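Local coordinates for D-threo-3-hydroxyaspartate dehydratase (Delftia, PDB 3WQC), which catalyses the PLP- and divalent metal-dependent deamination of D-threo-3-hydroxyaspartate to oxaloacetate and ammonium, and also dehydrates L-threo- and L-erythro-3-hydroxyaspartate and D-serine, at residues P50-S55 and L77-Q82; V58-A63 and Y248-L253; D90-V95 and E242-V247; L106-R109 and D114-L117. One frame throughout, in Å; residues are numbered along the deposited sequence. Where two conformers were deposited one is given.

Contact 1: residues P50-S55 and L77-Q82; sequences PHVKTS and LKEAEQ. With PLP (pyridoxal-5'-phosphate), chain J.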
loop_
_atom_site.group_PDB
_atom_site.type_symbol
_atom_site.label_atom_id
_atom_site.label_comp_id
_atom_site.label_asym_id
_atom_site.label_seq_id
_atom_site.Cartn_x
_atom_site.Cartn_y
_atom_site.Cartn_z
ATOM N N PRO B 50 -16.263 -16.144 -5.362
ATOM C CA PRO B 50 -15.527 -14.866 -5.510
ATOM C C PRO B 50 -14.346 -14.844 -4.552
ATOM O O PRO B 50 -14.406 -15.328 -3.392
ATOM C CB PRO B 50 -16.577 -13.790 -5.107
ATOM C CG PRO B 50 -17.690 -14.519 -4.373
ATOM C CD PRO B 50 -17.657 -15.985 -4.925
ATOM N N HIS B 51 -13.312 -14.201 -5.037
ATOM C CA HIS B 51 -12.110 -13.959 -4.180
ATOM C C HIS B 51 -12.245 -12.616 -3.509
ATOM O O HIS B 51 -12.229 -11.585 -4.188
ATOM C CB HIS B 51 -10.824 -14.034 -5.055
ATOM C CG HIS B 51 -9.668 -14.420 -4.196
ATOM N ND1 HIS B 51 -9.424 -13.800 -2.962
ATOM C CD2 HIS B 51 -8.684 -15.422 -4.349
ATOM C CE1 HIS B 51 -8.398 -14.424 -2.360
ATOM N NE2 HIS B 51 -7.912 -15.376 -3.236
ATOM N N VAL B 52 -12.402 -12.622 -2.189
ATOM C CA VAL B 52 -12.639 -11.377 -1.447
ATOM C C VAL B 52 -11.343 -10.633 -1.164
ATOM O O VAL B 52 -11.426 -9.580 -0.532
ATOM C CB VAL B 52 -13.428 -11.640 -0.121
ATOM C CG1 VAL B 52 -14.815 -12.208 -0.475
ATOM C CG2 VAL B 52 -12.661 -12.524 0.873
ATOM N N LYS B 53 -10.191 -11.089 -1.668
ATOM C CA LYS B 53 -8.974 -10.350 -1.345
ATOM C C LYS B 53 -8.998 -8.963 -1.988
ATOM O O LYS B 53 -8.253 -8.056 -1.536
ATOM C CB LYS B 53 -7.730 -11.070 -1.780
ATOM C CG LYS B 53 -7.482 -11.078 -3.282
ATOM C CD LYS B 53 -6.205 -11.915 -3.496
ATOM C CE LYS B 53 -5.844 -11.773 -4.942
ATOM N NZ LYS B 53 -5.585 -13.068 -5.615
ATOM N N THR B 54 -9.869 -8.716 -2.998
ATOM C CA THR B 54 -9.891 -7.405 -3.676
ATOM C C THR B 54 -10.579 -6.399 -2.701
ATOM O O THR B 54 -10.078 -5.222 -2.678
ATOM C CB THR B 54 -10.763 -7.525 -4.940
ATOM O OG1 THR B 54 -9.989 -8.346 -5.855
ATOM C CG2 THR B 54 -11.018 -6.171 -5.595
ATOM N N SER B 55 -11.665 -6.757 -1.978
ATOM C CA SER B 55 -12.370 -5.736 -1.175
ATOM C C SER B 55 -12.207 -5.970 0.287
ATOM O O SER B 55 -12.249 -5.018 1.085
ATOM C CB SER B 55 -13.915 -5.800 -1.485
ATOM O OG SER B 55 -14.529 -6.958 -0.873
ATOM N N LEU B 77 -5.804 -16.080 6.644
ATOM C CA LEU B 77 -6.737 -16.604 7.657
ATOM C C LEU B 77 -7.466 -15.444 8.382
ATOM O O LEU B 77 -8.545 -15.699 8.907
ATOM C CB LEU B 77 -6.088 -17.603 8.631
ATOM C CG LEU B 77 -5.683 -18.896 7.926
ATOM C CD1 LEU B 77 -5.060 -19.805 8.973
ATOM C CD2 LEU B 77 -6.908 -19.560 7.247
ATOM N N LYS B 78 -6.911 -14.218 8.364
ATOM C CA LYS B 78 -7.661 -13.114 8.982
ATOM C C LYS B 78 -8.937 -12.888 8.201
ATOM O O LYS B 78 -9.993 -12.638 8.801
ATOM C CB LYS B 78 -6.829 -11.831 9.056
ATOM C CG LYS B 78 -7.487 -10.720 9.913
ATOM C CD LYS B 78 -6.744 -9.377 9.826
ATOM C CE LYS B 78 -6.880 -8.487 11.036
ATOM N NZ LYS B 78 -5.707 -7.516 11.107
ATOM N N GLU B 79 -8.877 -12.956 6.874
ATOM C CA GLU B 79 -10.094 -12.852 6.073
ATOM C C GLU B 79 -11.028 -14.022 6.443
ATOM O O GLU B 79 -12.248 -13.802 6.585
ATOM C CB GLU B 79 -9.780 -12.949 4.612
ATOM C CG GLU B 79 -9.221 -11.681 4.003
ATOM C CD GLU B 79 -8.467 -12.060 2.747
ATOM O OE1 GLU B 79 -7.210 -11.993 2.740
ATOM O OE2 GLU B 79 -9.091 -12.472 1.754
ATOM N N ALA B 80 -10.517 -15.255 6.564
ATOM C CA ALA B 80 -11.448 -16.366 6.937
ATOM C C ALA B 80 -12.134 -16.062 8.304
ATOM O O ALA B 80 -13.357 -16.268 8.417
ATOM C CB ALA B 80 -10.643 -17.666 7.028
ATOM N N GLU B 81 -11.343 -15.534 9.303
ATOM C CA GLU B 81 -11.932 -15.270 10.603
ATOM C C GLU B 81 -13.055 -14.221 10.454
ATOM O O GLU B 81 -14.170 -14.363 11.036
ATOM C CB GLU B 81 -10.717 -14.893 11.536
ATOM C CG GLU B 81 -11.033 -14.329 12.874
ATOM C CD GLU B 81 -9.737 -13.815 13.556
ATOM O OE1 GLU B 81 -9.484 -12.522 13.599
ATOM O OE2 GLU B 81 -8.964 -14.686 14.045
ATOM N N GLN B 82 -12.791 -13.132 9.686
ATOM C CA GLN B 82 -13.751 -11.996 9.554
ATOM C C GLN B 82 -15.006 -12.493 8.869
ATOM O O GLN B 82 -16.136 -12.198 9.293
ATOM C CB GLN B 82 -13.105 -10.855 8.713
ATOM C CG GLN B 82 -14.120 -9.761 8.236
ATOM C CD GLN B 82 -13.470 -8.536 7.540
ATOM O OE1 GLN B 82 -12.710 -7.738 8.124
ATOM N NE2 GLN B 82 -13.881 -8.320 6.325
HETATM N N1 PLP J . -7.455 -17.362 -7.331
HETATM C C2 PLP J . -6.330 -17.127 -6.626
HETATM C C2A PLP J . -5.533 -18.269 -6.039
HETATM C C3 PLP J . -5.907 -15.761 -6.428
HETATM O O3 PLP J . -4.816 -15.532 -5.714
HETATM C C4 PLP J . -6.701 -14.716 -7.021
HETATM C C4A PLP J . -6.313 -13.362 -6.796
HETATM C C5 PLP J . -7.877 -15.063 -7.749
HETATM C C6 PLP J . -8.177 -16.419 -7.941
HETATM C C5A PLP J . -8.738 -14.004 -8.393
HETATM O O4P PLP J . -7.968 -13.374 -9.518
HETATM P P PLP J . -8.517 -11.975 -10.074
HETATM O O1P PLP J . -9.966 -12.222 -10.270
HETATM O O2P PLP J . -7.781 -11.817 -11.359
HETATM O O3P PLP J . -8.300 -10.923 -9.066
#
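Loop 50-55 meets helix 77-85 where V52 and K53 both pack against one carboxylate oxygen of E79, OE2. H51 has its ring anti to the backbone N (chi1 -154°), which carries CD2 to 3.4 Å from PLP C4; the approach is oblique. Across the ring from CD2, at its rim, ND1 accepts the backbone N-H of K53 at 3.1 Å, close to the ring plane, fixing the ring's rotation. V52 then turns toward the helix, and its CG2 lies 3.7 Å from E79 OE2, the two side chains running alongside in opposite senses. This is the loop that follows the first strand of the alanine racemase-type barrel, the place where fold-type III PLP enzymes carry their lysine. K53 lies against the same oxygen with two atoms, CA at 3.8 Å and CB at 4.0 Å from E79 OE2, and then its chain leads away. One methylene, CD, sits 3.5 Å above the plane of the H51 ring, near its rim. NZ is joined covalently to PLP C4A at 1.4 Å, consistent with an internal aldimine. The other carboxylate oxygen, E79 OE1, is hydrogen-bonded to the hydroxyls of S75 and T76, while K53 O is bonded to Q329 of the second subunit.

Contact 2: residues V58-A63 and Y248-L253; sequences VPVAAA and YVFFDL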
loop_
_atom_site.group_PDB
_atom_site.type_symbol
_atom_site.label_atom_id
_atom_site.label_comp_id
_atom_site.label_asym_id
_atom_site.label_seq_id
_atom_site.Cartn_x
_atom_site.Cartn_y
_atom_site.Cartn_z
ATOM N N VAL B 58 -17.292 -6.975 4.150
ATOM C CA VAL B 58 -18.498 -7.811 4.374
ATOM C C VAL B 58 -19.652 -7.411 3.440
ATOM O O VAL B 58 -20.226 -8.279 2.747
ATOM C CB VAL B 58 -18.875 -7.852 5.851
ATOM C CG1 VAL B 58 -20.252 -8.444 6.089
ATOM C CG2 VAL B 58 -17.803 -8.647 6.606
ATOM N N PRO B 59 -19.983 -6.108 3.346
ATOM C CA PRO B 59 -21.137 -5.760 2.481
ATOM C C PRO B 59 -20.881 -5.993 1.002
ATOM O O PRO B 59 -21.812 -6.244 0.238
ATOM C CB PRO B 59 -21.398 -4.237 2.731
ATOM C CG PRO B 59 -20.181 -3.736 3.469
ATOM C CD PRO B 59 -19.556 -4.943 4.182
ATOM N N VAL B 60 -19.611 -5.934 0.582
ATOM C CA VAL B 60 -19.326 -6.210 -0.845
ATOM C C VAL B 60 -19.505 -7.711 -1.086
ATOM O O VAL B 60 -20.246 -8.109 -2.052
ATOM C CB VAL B 60 -17.904 -5.834 -1.252
ATOM C CG1 VAL B 60 -17.552 -6.258 -2.710
ATOM C CG2 VAL B 60 -17.697 -4.295 -1.085
ATOM N N ALA B 61 -18.985 -8.575 -0.222
ATOM C CA ALA B 61 -19.179 -10.012 -0.374
ATOM C C ALA B 61 -20.664 -10.355 -0.213
ATOM O O ALA B 61 -21.142 -11.322 -0.853
ATOM C CB ALA B 61 -18.368 -10.747 0.707
ATOM N N ALA B 62 -21.407 -9.605 0.630
ATOM C CA ALA B 62 -22.843 -9.894 0.765
ATOM C C ALA B 62 -23.545 -9.678 -0.556
ATOM O O ALA B 62 -24.456 -10.407 -0.940
ATOM C CB ALA B 62 -23.508 -9.020 1.858
ATOM N N ALA B 63 -23.188 -8.640 -1.294
ATOM C CA ALA B 63 -23.768 -8.382 -2.614
ATOM C C ALA B 63 -23.423 -9.496 -3.582
ATOM O O ALA B 63 -24.246 -9.921 -4.413
ATOM C CB ALA B 63 -23.330 -7.027 -3.192
ATOM N N TYR B 248 -12.824 -8.370 -10.608
ATOM C CA TYR B 248 -13.987 -7.966 -11.432
ATOM C C TYR B 248 -15.021 -7.164 -10.644
ATOM O O TYR B 248 -15.824 -6.447 -11.269
ATOM C CB TYR B 248 -14.661 -9.238 -12.042
ATOM C CG TYR B 248 -15.565 -9.889 -11.013
ATOM C CD1 TYR B 248 -15.081 -10.781 -10.034
ATOM C CD2 TYR B 248 -16.967 -9.608 -10.984
ATOM C CE1 TYR B 248 -15.898 -11.319 -9.054
ATOM C CE2 TYR B 248 -17.763 -10.109 -9.991
ATOM C CZ TYR B 248 -17.285 -11.009 -9.071
ATOM O OH TYR B 248 -18.096 -11.548 -8.105
ATOM N N VAL B 249 -15.151 -7.346 -9.346
ATOM C CA VAL B 249 -16.188 -6.688 -8.598
ATOM C C VAL B 249 -16.089 -5.171 -8.807
ATOM O O VAL B 249 -17.166 -4.470 -8.910
ATOM C CB VAL B 249 -16.208 -7.134 -7.091
ATOM C CG1 VAL B 249 -14.967 -6.639 -6.295
ATOM C CG2 VAL B 249 -17.493 -6.673 -6.369
ATOM N N PHE B 250 -14.841 -4.674 -8.875
ATOM C CA PHE B 250 -14.625 -3.249 -9.171
ATOM C C PHE B 250 -14.052 -2.952 -10.525
ATOM O O PHE B 250 -14.264 -1.840 -11.076
ATOM C CB PHE B 250 -13.680 -2.598 -8.099
ATOM C CG PHE B 250 -14.191 -2.762 -6.672
ATOM C CD1 PHE B 250 -15.592 -2.675 -6.338
ATOM C CD2 PHE B 250 -13.264 -2.922 -5.640
ATOM C CE1 PHE B 250 -16.029 -2.782 -4.992
ATOM C CE2 PHE B 250 -13.704 -2.993 -4.306
ATOM C CZ PHE B 250 -15.066 -2.958 -3.985
ATOM N N PHE B 251 -13.224 -3.854 -11.075
ATOM C CA PHE B 251 -12.350 -3.583 -12.183
ATOM C C PHE B 251 -11.347 -2.450 -11.884
ATOM O O PHE B 251 -11.368 -1.895 -10.764
ATOM C CB PHE B 251 -13.107 -3.337 -13.552
ATOM C CG PHE B 251 -13.778 -4.584 -14.076
ATOM C CD1 PHE B 251 -12.981 -5.687 -14.457
ATOM C CD2 PHE B 251 -15.164 -4.638 -14.243
ATOM C CE1 PHE B 251 -13.574 -6.819 -15.066
ATOM C CE2 PHE B 251 -15.768 -5.792 -14.819
ATOM C CZ PHE B 251 -14.951 -6.853 -15.233
ATOM N N ASP B 252 -10.476 -2.176 -12.844
ATOM C CA ASP B 252 -9.413 -1.204 -12.707
ATOM C C ASP B 252 -8.774 -0.974 -14.034
ATOM O O ASP B 252 -9.252 -1.543 -15.069
ATOM C CB ASP B 252 -8.418 -1.608 -11.585
ATOM C CG ASP B 252 -7.726 -2.951 -11.870
ATOM O OD1 ASP B 252 -7.574 -3.267 -13.088
ATOM O OD2 ASP B 252 -7.348 -3.672 -10.918
ATOM N N LEU B 253 -7.759 -0.102 -14.102
ATOM C CA LEU B 253 -7.194 0.231 -15.401
ATOM C C LEU B 253 -6.304 -0.870 -15.992
ATOM O O LEU B 253 -6.211 -1.022 -17.213
ATOM C CB LEU B 253 -6.357 1.508 -15.322
ATOM C CG LEU B 253 -7.257 2.751 -14.958
ATOM C CD1 LEU B 253 -6.301 3.894 -14.583
ATOM C CD2 LEU B 253 -8.128 3.109 -16.167
#
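The torsions of V60 and V249 bring their methyls together and leave room for F250 beside them. In V60 (chi1 174°) CG1 is anti to the backbone N and CG2 anti to the carbonyl carbon, and the two methyls take different partners. V249 (chi1 69°) sets its CG2 anti to its own N, and this is the methyl that meets V60 CG1, at 3.7 Å, the side chains crossing obliquely. The para carbon of F250, CZ, comes from the opposite direction to V60 CG2, 4.1 Å away. That methyl lies near the plane of the ring, so it meets an edge. One face of the same ring is taken by V249 CG1, 3.9 Å above the plane and over its centre; V249 therefore touches V60 with one methyl and the neighbouring phenyl with the other. No hydrogen bond crosses between the segments, and V60, V249 and F250 are all buried. W384 also packs on V60, and F250 makes an edge-to-face contact with Y372. Further along, D252 is the N-cap of helix 253-258, its OD1 accepting M255 N. The whole is a small apolar cluster between the first helix after barrel strand 47-48 and the chain leaving the last barrel strand, 242-243, where the alanine racemase-type barrel passes into the C-terminal domain.

Contact 3: residues D90-V95 and E242-V247; sequences DILYAV and EVRAGV. With PLP (pyridoxal-5'-phosphate), chain J.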
loop_
_atom_site.group_PDB
_atom_site.type_symbol
_atom_site.label_atom_id
_atom_site.label_comp_id
_atom_site.label_asym_id
_atom_site.label_seq_id
_atom_site.Cartn_x
_atom_site.Cartn_y
_atom_site.Cartn_z
ATOM N N ASP B 90 -18.498 -21.349 3.931
ATOM C CA ASP B 90 -17.786 -22.108 2.864
ATOM C C ASP B 90 -16.627 -21.265 2.362
ATOM O O ASP B 90 -16.770 -20.338 1.527
ATOM C CB ASP B 90 -18.814 -22.356 1.774
ATOM C CG ASP B 90 -18.270 -23.086 0.557
ATOM O OD1 ASP B 90 -17.000 -23.382 0.491
ATOM O OD2 ASP B 90 -19.042 -23.302 -0.465
ATOM N N ILE B 91 -15.434 -21.539 2.930
ATOM C CA ILE B 91 -14.285 -20.612 2.705
ATOM C C ILE B 91 -13.078 -21.432 2.256
ATOM O O ILE B 91 -12.678 -22.429 2.918
ATOM C CB ILE B 91 -13.922 -19.880 4.029
ATOM C CG1 ILE B 91 -15.104 -19.031 4.511
ATOM C CG2 ILE B 91 -12.661 -18.968 3.808
ATOM C CD1 ILE B 91 -14.812 -18.173 5.752
ATOM N N LEU B 92 -12.490 -21.009 1.151
ATOM C CA LEU B 92 -11.235 -21.625 0.632
ATOM C C LEU B 92 -10.086 -20.681 0.875
ATOM O O LEU B 92 -10.127 -19.532 0.364
ATOM C CB LEU B 92 -11.413 -21.811 -0.897
ATOM C CG LEU B 92 -10.155 -22.241 -1.691
ATOM C CD1 LEU B 92 -9.700 -23.661 -1.253
ATOM C CD2 LEU B 92 -10.452 -22.153 -3.216
ATOM N N TYR B 93 -9.075 -21.128 1.612
ATOM C CA TYR B 93 -7.893 -20.315 1.863
ATOM C C TYR B 93 -6.860 -20.670 0.807
ATOM O O TYR B 93 -6.192 -21.725 0.862
ATOM C CB TYR B 93 -7.381 -20.578 3.280
ATOM C CG TYR B 93 -6.044 -19.927 3.544
ATOM C CD1 TYR B 93 -5.670 -18.652 3.059
ATOM C CD2 TYR B 93 -5.110 -20.655 4.319
ATOM C CE1 TYR B 93 -4.377 -18.108 3.351
ATOM C CE2 TYR B 93 -3.860 -20.110 4.648
ATOM C CZ TYR B 93 -3.503 -18.854 4.158
ATOM O OH TYR B 93 -2.258 -18.325 4.421
ATOM N N ALA B 94 -6.786 -19.839 -0.265
ATOM C CA ALA B 94 -6.072 -20.233 -1.510
ATOM C C ALA B 94 -4.635 -19.693 -1.499
ATOM O O ALA B 94 -4.189 -19.055 -2.483
ATOM C CB ALA B 94 -6.859 -19.789 -2.762
ATOM N N VAL B 95 -3.902 -19.999 -0.433
ATOM C CA VAL B 95 -2.447 -19.716 -0.396
ATOM C C VAL B 95 -1.839 -21.002 0.221
ATOM O O VAL B 95 -2.345 -21.466 1.229
ATOM C CB VAL B 95 -2.091 -18.495 0.519
ATOM C CG1 VAL B 95 -0.586 -18.296 0.624
ATOM C CG2 VAL B 95 -2.749 -17.229 -0.084
ATOM N N GLU B 242 -16.119 -24.959 -10.340
ATOM C CA GLU B 242 -16.271 -23.558 -9.866
ATOM C C GLU B 242 -15.177 -22.740 -10.528
ATOM O O GLU B 242 -14.061 -23.197 -10.845
ATOM C CB GLU B 242 -16.212 -23.463 -8.373
ATOM C CG GLU B 242 -14.848 -23.871 -7.855
ATOM C CD GLU B 242 -14.708 -23.652 -6.324
ATOM O OE1 GLU B 242 -13.606 -23.162 -5.898
ATOM O OE2 GLU B 242 -15.626 -23.964 -5.502
ATOM N N VAL B 243 -15.480 -21.444 -10.631
ATOM C CA VAL B 243 -14.508 -20.437 -11.030
ATOM C C VAL B 243 -14.357 -19.437 -9.886
ATOM O O VAL B 243 -15.328 -19.044 -9.247
ATOM C CB VAL B 243 -15.022 -19.718 -12.292
ATOM C CG1 VAL B 243 -14.241 -18.447 -12.660
ATOM C CG2 VAL B 243 -15.002 -20.691 -13.466
ATOM N N ARG B 244 -13.096 -19.024 -9.675
ATOM C CA ARG B 244 -12.755 -18.005 -8.677
ATOM C C ARG B 244 -12.343 -16.727 -9.451
ATOM O O ARG B 244 -11.476 -16.759 -10.342
ATOM C CB ARG B 244 -11.506 -18.487 -7.858
ATOM C CG ARG B 244 -11.819 -19.866 -7.220
ATOM C CD ARG B 244 -10.667 -20.300 -6.261
ATOM N NE ARG B 244 -9.351 -19.962 -6.848
ATOM C CZ ARG B 244 -8.805 -20.547 -7.932
ATOM N NH1 ARG B 244 -9.313 -21.710 -8.399
ATOM N NH2 ARG B 244 -7.744 -20.010 -8.538
ATOM N N ALA B 245 -12.919 -15.612 -9.051
ATOM C CA ALA B 245 -12.512 -14.306 -9.663
ATOM C C ALA B 245 -12.803 -13.276 -8.579
ATOM O O ALA B 245 -13.701 -13.468 -7.739
ATOM C CB ALA B 245 -13.406 -13.965 -10.872
ATOM N N GLY B 246 -11.955 -12.263 -8.540
ATOM C CA GLY B 246 -12.102 -11.245 -7.446
ATOM C C GLY B 246 -12.098 -9.821 -7.974
ATOM O O GLY B 246 -12.961 -9.034 -7.537
ATOM N N VAL B 247 -11.117 -9.419 -8.787
ATOM C CA VAL B 247 -10.946 -7.965 -9.074
ATOM C C VAL B 247 -12.141 -7.490 -9.878
ATOM O O VAL B 247 -12.431 -6.279 -9.839
ATOM C CB VAL B 247 -9.620 -7.648 -9.781
ATOM C CG1 VAL B 247 -9.568 -8.197 -11.239
ATOM C CG2 VAL B 247 -9.326 -6.147 -9.678
HETATM N N1 PLP J . -7.455 -17.362 -7.331
HETATM C C2 PLP J . -6.330 -17.127 -6.626
HETATM C C2A PLP J . -5.533 -18.269 -6.039
HETATM C C3 PLP J . -5.907 -15.761 -6.428
HETATM O O3 PLP J . -4.816 -15.532 -5.714
HETATM C C4 PLP J . -6.701 -14.716 -7.021
HETATM C C4A PLP J . -6.313 -13.362 -6.796
HETATM C C5 PLP J . -7.877 -15.063 -7.749
HETATM C C6 PLP J . -8.177 -16.419 -7.941
HETATM C C5A PLP J . -8.738 -14.004 -8.393
HETATM O O4P PLP J . -7.968 -13.374 -9.518
HETATM P P PLP J . -8.517 -11.975 -10.074
HETATM O O1P PLP J . -9.966 -12.222 -10.270
HETATM O O2P PLP J . -7.781 -11.817 -11.359
HETATM O O3P PLP J . -8.300 -10.923 -9.066
#
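Across the inside of the PLP-binding barrel, L92 of strand 90-93 faces R244 of the segment 242-247. The leucine methyl CD2 meets the aliphatic part of the arginine, 3.6 Å from CD, the two side chains crossing at about a right angle. CD2 also comes within 4.3 Å of E242 OE1, an oxygen already engaged by S224 and R49. A bend at chi3 (-40°) turns the end of R244 to the cofactor, whose N1 lies at the guanidinium edge and in its plane. NH2 donates to PLP N1 at 2.9 Å; the second bond, from NE to N1, is weak. S224 OG receives NH1 and T181 O receives NH2, which together hold the guanidinium in position. From 90-95, A94 brings its CB to 3.8 Å from the PLP methyl C2A. Past the arginine the backbone turns to the phosphate: G246 N donates to O1P at 2.6 Å, almost straight at 172°, and V247 N donates to O3P at 3.2 Å. T228 and Y187 add further hydrogen bonds to PLP. An arginine donating to the pyridine nitrogen, consistent with an unprotonated N1, together with backbone amides gripping the phosphate, is characteristic of the alanine racemase-like PLP site.

Contact 4: residues L106-R109 and D114-L117; sequences LQLR and DLKL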
loop_
_atom_site.group_PDB
_atom_site.type_symbol
_atom_site.label_atom_id
_atom_site.label_comp_id
_atom_site.label_asym_id
_atom_site.label_seq_id
_atom_site.Cartn_x
_atom_site.Cartn_y
_atom_site.Cartn_z
ATOM N N LEU B 106 -7.399 -25.147 12.432
ATOM C CA LEU B 106 -8.140 -26.135 13.284
ATOM C C LEU B 106 -9.222 -25.395 14.070
ATOM O O LEU B 106 -10.399 -25.869 14.130
ATOM C CB LEU B 106 -7.141 -26.868 14.180
ATOM C CG LEU B 106 -7.809 -27.852 15.159
ATOM C CD1 LEU B 106 -8.535 -28.967 14.415
ATOM C CD2 LEU B 106 -6.776 -28.335 16.172
ATOM N N GLN B 107 -8.843 -24.291 14.709
ATOM C CA GLN B 107 -9.838 -23.601 15.546
ATOM C C GLN B 107 -11.026 -23.120 14.729
ATOM O O GLN B 107 -12.180 -23.219 15.188
ATOM C CB GLN B 107 -9.142 -22.412 16.212
ATOM C CG GLN B 107 -8.073 -22.873 17.200
ATOM C CD GLN B 107 -6.919 -21.870 17.389
ATOM O OE1 GLN B 107 -6.994 -20.718 16.929
ATOM N NE2 GLN B 107 -5.840 -22.311 18.085
ATOM N N LEU B 108 -10.777 -22.546 13.529
ATOM C CA LEU B 108 -11.860 -22.082 12.655
ATOM C C LEU B 108 -12.795 -23.286 12.341
ATOM O O LEU B 108 -14.020 -23.149 12.373
ATOM C CB LEU B 108 -11.302 -21.480 11.382
ATOM C CG LEU B 108 -10.967 -20.010 11.561
ATOM C CD1 LEU B 108 -9.996 -19.638 10.446
ATOM C CD2 LEU B 108 -12.234 -19.114 11.441
ATOM N N ARG B 109 -12.179 -24.435 11.935
ATOM C CA ARG B 109 -13.063 -25.587 11.611
ATOM C C ARG B 109 -13.899 -26.066 12.851
ATOM O O ARG B 109 -15.090 -26.407 12.683
ATOM C CB ARG B 109 -12.202 -26.760 11.047
ATOM C CG ARG B 109 -11.759 -26.435 9.615
ATOM C CD ARG B 109 -10.841 -27.516 9.027
ATOM N NE ARG B 109 -11.582 -28.792 8.940
ATOM C CZ ARG B 109 -12.460 -29.107 7.969
ATOM N NH1 ARG B 109 -12.664 -28.283 6.886
ATOM N NH2 ARG B 109 -13.150 -30.273 8.040
ATOM N N ASP B 114 -16.318 -24.244 7.362
ATOM C CA ASP B 114 -15.945 -25.328 6.427
ATOM C C ASP B 114 -14.794 -24.802 5.624
ATOM O O ASP B 114 -14.900 -24.443 4.422
ATOM C CB ASP B 114 -17.083 -25.653 5.520
ATOM C CG ASP B 114 -16.800 -26.957 4.774
ATOM O OD1 ASP B 114 -16.161 -27.845 5.411
ATOM O OD2 ASP B 114 -17.328 -27.193 3.671
ATOM N N LEU B 115 -13.674 -24.691 6.308
ATOM C CA LEU B 115 -12.479 -24.031 5.767
ATOM C C LEU B 115 -11.653 -25.079 4.995
ATOM O O LEU B 115 -11.307 -26.132 5.567
ATOM C CB LEU B 115 -11.641 -23.512 6.982
ATOM C CG LEU B 115 -10.285 -22.913 6.558
ATOM C CD1 LEU B 115 -10.484 -21.619 5.702
ATOM C CD2 LEU B 115 -9.516 -22.658 7.854
ATOM N N LYS B 116 -11.313 -24.763 3.767
ATOM C CA LYS B 116 -10.480 -25.642 2.898
ATOM C C LYS B 116 -9.102 -25.040 2.786
ATOM O O LYS B 116 -8.945 -23.793 2.675
ATOM C CB LYS B 116 -11.082 -25.729 1.478
ATOM C CG LYS B 116 -12.285 -26.643 1.365
ATOM C CD LYS B 116 -13.478 -26.326 1.981
ATOM C CE LYS B 116 -14.194 -25.219 1.190
ATOM N NZ LYS B 116 -15.602 -25.479 1.780
ATOM N N LEU B 117 -8.078 -25.881 2.825
ATOM C CA LEU B 117 -6.659 -25.469 2.711
ATOM C C LEU B 117 -6.100 -26.000 1.387
ATOM O O LEU B 117 -6.711 -26.933 0.801
ATOM C CB LEU B 117 -5.832 -26.078 3.889
ATOM C CG LEU B 117 -6.438 -25.801 5.258
ATOM C CD1 LEU B 117 -5.578 -26.468 6.347
ATOM C CD2 LEU B 117 -6.462 -24.232 5.504
#
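R109 runs at a slant over L115, while L108, one residue earlier on the helix, meets the methyl end of the same leucine. The arginine CG passes 3.9 Å from L115 CB, and a bend at chi3 (63°) then brings the guanidinium edge to the strand backbone. NH1 donates to L115 O at 2.9 Å with an N-H...O angle of 146°. The oxygen lies close to the guanidinium plane, but the donor stands 36° above the carbonyl plane, so the bond is not directed along a lone pair. The same NH1 is 3.8 Å from D114 OD1, a long salt bridge that approaches the guanidinium obliquely. The other carboxylate oxygen, D114 OD2, forms a salt bridge with K116 NZ at 3.1 Å, its hydrogen bond weak, and that nitrogen also donates to the D114 carbonyl O at 2.9 Å. R109, D114 and K116 thereby form a salt-bridge network, with D90 as a further partner of K116 NZ and E137 of R109 NE. On the apolar side L115 presents CD2 to L108 CD1 at 4.0 Å. Helix 102-110 thus lies against the strand that follows it by an apolar leucine pair and by the hydrogen bond from R109 NH1 to L115 O, the packing of helix on following strand in a beta-alpha-beta unit of the barrel.

From the N terminus, contact 1 closes a short loop, bringing the PLP-bearing turn after strand 47-48 to helix 77-85. Contact 2 starts within that loop, at helix 58-66, and ends far along at 248-253, so contacts 1 and 2 cross; S55 and T54 also touch F250 directly. Contact 3 spans 90-95 to 242-247 wholly within the span of contact 2, and contact 4, closing the short connection from helix 102-110 to strand 114-119, lies within that of contact 3. Contacts 1 and 3 share PLP and a probable H51 N to A245 O hydrogen bond, whereas the salt bridge D90-K116 links contacts 3 and 4 across the neighbouring parallel strands 90-93 and 114-119.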